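Long-range contact in Exo beta-1,2-glucooligosaccharide sophorohydrolase (non-reducing end) (Parabacteroides distasonis ATCC 8503, PDB 5Z06), which hydrolyses linear beta-1,2-glucan and beta-1,2-glucooligosaccharides of four or more units, releasing sophorose from the non-reducing end: residues A[458-470]-A[489-501]. Residues are numbered along the deposited sequence; the frame is centred on the assembly and turned at random.
Sequences HKLIGWNETMITY and GWASQEEYAQEYR. With GOL (glycerol), chain G.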
# COMPACT_ATOMS: atom_id res chain seq x y z
N HIS A 458 8.95 -15.37 18.66
CA HIS A 458 7.54 -15.04 18.62
C HIS A 458 6.81 -16.35 18.34
O HIS A 458 6.95 -16.93 17.26
CB HIS A 458 7.32 -14.02 17.52
CG HIS A 458 5.98 -13.37 17.55
ND1 HIS A 458 5.74 -12.15 16.96
CD2 HIS A 458 4.80 -13.77 18.08
CE1 HIS A 458 4.48 -11.82 17.14
NE2 HIS A 458 3.89 -12.78 17.83
N LYS A 459 6.04 -16.82 19.33
CA LYS A 459 5.24 -18.03 19.16
C LYS A 459 4.07 -17.73 18.26
O LYS A 459 3.55 -16.62 18.30
CB LYS A 459 4.72 -18.53 20.48
CG LYS A 459 5.79 -19.13 21.38
CD LYS A 459 5.33 -19.09 22.84
CE LYS A 459 6.12 -20.05 23.74
NZ LYS A 459 7.44 -19.49 24.12
N LEU A 460 3.67 -18.71 17.45
CA LEU A 460 2.49 -18.56 16.62
C LEU A 460 1.29 -18.97 17.42
O LEU A 460 1.11 -20.15 17.72
CB LEU A 460 2.60 -19.38 15.33
CG LEU A 460 3.33 -18.77 14.15
CD1 LEU A 460 4.36 -17.73 14.53
CD2 LEU A 460 3.95 -19.82 13.25
N ILE A 461 0.47 -17.98 17.78
CA ILE A 461 -0.67 -18.20 18.65
C ILE A 461 -1.86 -17.50 18.07
O ILE A 461 -1.84 -16.27 17.91
CB ILE A 461 -0.38 -17.65 20.06
CG1 ILE A 461 0.88 -18.34 20.64
CG2 ILE A 461 -1.60 -17.83 20.98
CD1 ILE A 461 1.38 -17.71 21.92
N GLY A 462 -2.89 -18.28 17.74
CA GLY A 462 -4.18 -17.76 17.27
C GLY A 462 -5.07 -17.39 18.44
O GLY A 462 -4.74 -17.71 19.57
N TRP A 463 -6.19 -16.71 18.24
CA TRP A 463 -6.63 -16.20 16.95
C TRP A 463 -5.77 -15.04 16.47
O TRP A 463 -5.62 -14.03 17.16
CB TRP A 463 -8.05 -15.71 17.03
CG TRP A 463 -8.54 -15.03 15.79
CD1 TRP A 463 -8.78 -13.68 15.61
CD2 TRP A 463 -8.80 -15.64 14.54
NE1 TRP A 463 -9.21 -13.44 14.34
CE2 TRP A 463 -9.23 -14.62 13.65
CE3 TRP A 463 -8.74 -16.96 14.08
CZ2 TRP A 463 -9.60 -14.89 12.34
CZ3 TRP A 463 -9.11 -17.22 12.76
CH2 TRP A 463 -9.54 -16.20 11.91
N ASN A 464 -5.17 -15.24 15.31
CA ASN A 464 -4.58 -14.19 14.54
C ASN A 464 -4.54 -14.66 13.07
O ASN A 464 -5.33 -15.51 12.67
CB ASN A 464 -3.23 -13.73 15.13
CG ASN A 464 -2.13 -14.77 15.03
OD1 ASN A 464 -2.33 -15.90 14.60
ND2 ASN A 464 -0.95 -14.36 15.44
N GLU A 465 -3.61 -14.13 12.29
CA GLU A 465 -3.57 -14.41 10.84
C GLU A 465 -2.90 -15.70 10.46
O GLU A 465 -2.87 -16.04 9.27
CB GLU A 465 -2.83 -13.28 10.11
CG GLU A 465 -1.33 -13.16 10.37
CD GLU A 465 -0.98 -12.11 11.40
OE1 GLU A 465 -1.63 -12.12 12.41
OE2 GLU A 465 -0.06 -11.31 11.23
N THR A 466 -2.34 -16.41 11.45
CA THR A 466 -1.38 -17.46 11.21
C THR A 466 -1.97 -18.86 11.18
O THR A 466 -1.20 -19.82 11.26
CB THR A 466 -0.24 -17.41 12.24
OG1 THR A 466 -0.66 -17.96 13.49
CG2 THR A 466 0.26 -15.97 12.44
N MET A 467 -3.29 -19.02 11.04
CA MET A 467 -3.85 -20.39 11.00
C MET A 467 -3.22 -21.26 9.89
O MET A 467 -2.96 -22.45 10.11
CB MET A 467 -5.36 -20.39 10.81
CG MET A 467 -5.93 -21.81 10.65
SD MET A 467 -7.72 -21.89 10.54
CE MET A 467 -8.23 -21.37 12.16
N ILE A 468 -2.99 -20.65 8.73
CA ILE A 468 -2.50 -21.38 7.57
C ILE A 468 -1.06 -21.82 7.77
O ILE A 468 -0.62 -22.77 7.15
CB ILE A 468 -2.61 -20.53 6.27
CG1 ILE A 468 -2.47 -21.39 5.02
CG2 ILE A 468 -1.56 -19.40 6.21
CD1 ILE A 468 -3.71 -22.18 4.70
N THR A 469 -0.33 -21.10 8.63
CA THR A 469 1.01 -21.50 9.04
C THR A 469 0.98 -22.86 9.75
O THR A 469 1.80 -23.76 9.47
CB THR A 469 1.65 -20.44 9.95
OG1 THR A 469 1.37 -19.12 9.43
CG2 THR A 469 3.14 -20.65 10.03
N TYR A 470 0.02 -23.03 10.64
CA TYR A 470 -0.18 -24.33 11.28
C TYR A 470 -0.75 -25.33 10.31
O TYR A 470 -0.33 -26.47 10.29
CB TYR A 470 -1.06 -24.22 12.51
CG TYR A 470 -0.30 -23.73 13.70
CD1 TYR A 470 -0.19 -22.38 13.97
CD2 TYR A 470 0.33 -24.64 14.56
CE1 TYR A 470 0.50 -21.94 15.07
CE2 TYR A 470 1.03 -24.20 15.66
CZ TYR A 470 1.12 -22.86 15.90
OH TYR A 470 1.83 -22.44 17.00
N GLY A 489 -0.61 -25.28 20.02
CA GLY A 489 0.06 -24.06 19.58
C GLY A 489 -0.91 -22.98 19.16
O GLY A 489 -1.22 -22.08 19.94
N TRP A 490 -1.38 -23.09 17.92
CA TRP A 490 -2.38 -22.18 17.39
C TRP A 490 -3.50 -21.89 18.41
O TRP A 490 -3.71 -20.73 18.78
CB TRP A 490 -2.95 -22.76 16.10
CG TRP A 490 -4.19 -22.18 15.71
CD1 TRP A 490 -5.41 -22.72 15.85
CD2 TRP A 490 -4.37 -20.88 15.13
NE1 TRP A 490 -6.36 -21.87 15.35
CE2 TRP A 490 -5.75 -20.72 14.91
CE3 TRP A 490 -3.49 -19.87 14.73
CZ2 TRP A 490 -6.30 -19.57 14.34
CZ3 TRP A 490 -4.04 -18.72 14.14
CH2 TRP A 490 -5.43 -18.58 13.96
N ALA A 491 -4.18 -22.92 18.90
CA ALA A 491 -5.29 -22.75 19.85
C ALA A 491 -4.88 -23.10 21.29
O ALA A 491 -5.69 -23.58 22.07
CB ALA A 491 -6.50 -23.56 19.41
N SER A 492 -3.62 -22.87 21.62
CA SER A 492 -3.07 -23.16 22.92
C SER A 492 -3.98 -22.63 24.03
O SER A 492 -4.41 -21.47 23.99
CB SER A 492 -1.71 -22.48 23.08
OG SER A 492 -1.19 -22.71 24.38
N GLN A 493 -4.24 -23.50 25.00
CA GLN A 493 -4.94 -23.10 26.21
C GLN A 493 -4.00 -22.65 27.34
O GLN A 493 -4.48 -22.29 28.40
CB GLN A 493 -5.85 -24.24 26.67
CG GLN A 493 -6.88 -24.64 25.63
CD GLN A 493 -7.81 -23.48 25.31
OE1 GLN A 493 -8.61 -23.07 26.14
NE2 GLN A 493 -7.68 -22.94 24.10
N GLU A 494 -2.69 -22.62 27.09
CA GLU A 494 -1.73 -22.25 28.13
C GLU A 494 -1.91 -20.82 28.58
O GLU A 494 -2.34 -19.97 27.81
CB GLU A 494 -0.29 -22.41 27.67
CG GLU A 494 0.13 -23.84 27.42
CD GLU A 494 1.61 -23.98 27.12
OE1 GLU A 494 2.30 -22.95 26.88
OE2 GLU A 494 2.08 -25.13 27.12
N GLU A 495 -1.55 -20.61 29.84
CA GLU A 495 -1.45 -19.30 30.47
C GLU A 495 -0.70 -18.29 29.61
O GLU A 495 -1.18 -17.16 29.40
CB GLU A 495 -0.81 -19.41 31.88
CG GLU A 495 0.70 -19.79 31.96
CD GLU A 495 1.11 -21.10 31.23
OE1 GLU A 495 0.59 -22.19 31.59
OE2 GLU A 495 1.94 -21.02 30.27
N TYR A 496 0.46 -18.71 29.08
CA TYR A 496 1.29 -17.84 28.27
C TYR A 496 0.50 -17.37 27.03
O TYR A 496 0.58 -16.20 26.66
CB TYR A 496 2.59 -18.54 27.83
CG TYR A 496 3.42 -17.65 26.93
CD1 TYR A 496 3.14 -17.56 25.57
CD2 TYR A 496 4.44 -16.86 27.45
CE1 TYR A 496 3.85 -16.72 24.74
CE2 TYR A 496 5.18 -16.03 26.62
CZ TYR A 496 4.87 -15.96 25.26
OH TYR A 496 5.56 -15.14 24.40
N ALA A 497 -0.23 -18.29 26.40
CA ALA A 497 -0.96 -17.97 25.16
C ALA A 497 -2.14 -17.06 25.47
O ALA A 497 -2.49 -16.19 24.67
CB ALA A 497 -1.45 -19.23 24.46
N GLN A 498 -2.73 -17.27 26.64
CA GLN A 498 -3.79 -16.39 27.13
C GLN A 498 -3.26 -14.98 27.30
O GLN A 498 -3.87 -14.03 26.81
CB GLN A 498 -4.37 -16.91 28.45
CG GLN A 498 -5.14 -18.21 28.32
CD GLN A 498 -5.52 -18.79 29.66
OE1 GLN A 498 -5.88 -18.06 30.59
NE2 GLN A 498 -5.46 -20.12 29.77
N GLU A 499 -2.12 -14.86 27.98
CA GLU A 499 -1.46 -13.57 28.17
C GLU A 499 -1.05 -12.90 26.85
O GLU A 499 -1.18 -11.70 26.69
CB GLU A 499 -0.23 -13.71 29.07
CG GLU A 499 -0.58 -13.93 30.54
CD GLU A 499 0.64 -14.16 31.44
OE1 GLU A 499 1.78 -14.30 30.94
OE2 GLU A 499 0.46 -14.22 32.67
N TYR A 500 -0.56 -13.69 25.91
CA TYR A 500 -0.20 -13.19 24.58
C TYR A 500 -1.40 -12.56 23.88
O TYR A 500 -1.30 -11.46 23.33
CB TYR A 500 0.38 -14.32 23.75
CG TYR A 500 0.70 -13.96 22.34
CD1 TYR A 500 -0.29 -14.04 21.35
CD2 TYR A 500 1.97 -13.55 21.98
CE1 TYR A 500 -0.02 -13.71 20.05
CE2 TYR A 500 2.25 -13.21 20.67
CZ TYR A 500 1.25 -13.31 19.70
OH TYR A 500 1.49 -12.98 18.39
N ARG A 501 -2.53 -13.26 23.93
CA ARG A 501 -3.76 -12.77 23.36
C ARG A 501 -4.22 -11.49 24.00
O ARG A 501 -4.50 -10.51 23.30
CB ARG A 501 -4.84 -13.82 23.46
CG ARG A 501 -4.57 -15.00 22.54
CD ARG A 501 -5.49 -16.13 22.88
NE ARG A 501 -5.14 -17.35 22.16
CZ ARG A 501 -4.91 -18.55 22.68
NH1 ARG A 501 -5.00 -18.79 23.98
NH2 ARG A 501 -4.59 -19.55 21.85
C1 GOL G . -0.99 -10.68 17.01
O1 GOL G . -0.70 -12.09 17.01
C2 GOL G . 0.06 -9.95 16.17
O2 GOL G . 1.32 -10.19 16.80
C3 GOL G . 0.17 -10.46 14.73
O3 GOL G . -1.11 -10.46 14.11
O HOH W 1 1.54 -15.33 17.03
O HOH W 2 5.79 -15.58 21.77
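Trp490 lies between Gly462 and Met467, each over one face of its indole: Gly462 CA stands 3.4 Å from the centroid of the six-membered ring, an approach that the lack of a side chain on Gly462 allows, and Met467 CB covers the opposite face. Its rim meets Trp463, whose ring is inclined at 73°, while the Trp490 CB packs over the face of Tyr470; the three aromatics form a cluster. Gly462, followed by a cis peptide bond to Trp463, offers its O to Arg501, which grips it side-on through NE (2.6 Å) and NH2, in the guanidinium plane. NH1 and NH2 also hold Ser492 O end-on, so the flat group ties the 458-470 loop to the turn before helix 495-505. Replacing Arg501 with leucine would probably leave the buried carbonyls of Gly462 and Ser492 without these donors and free that turn to shift. Ile461 CD1 lies over the Tyr500 face and at the Tyr496 edge. With CG of Tyr500 anti to the backbone N (chi1 176°), Tyr500 OH and His458 NE2 share a very short hydrogen bond of 2.5 Å. Aromatic and apolar packing thus adjoins a polar His458-Tyr500 edge, where a glycerol, probably from the crystallisation liquor, bonds to Tyr500 OH and Asn464 ND2.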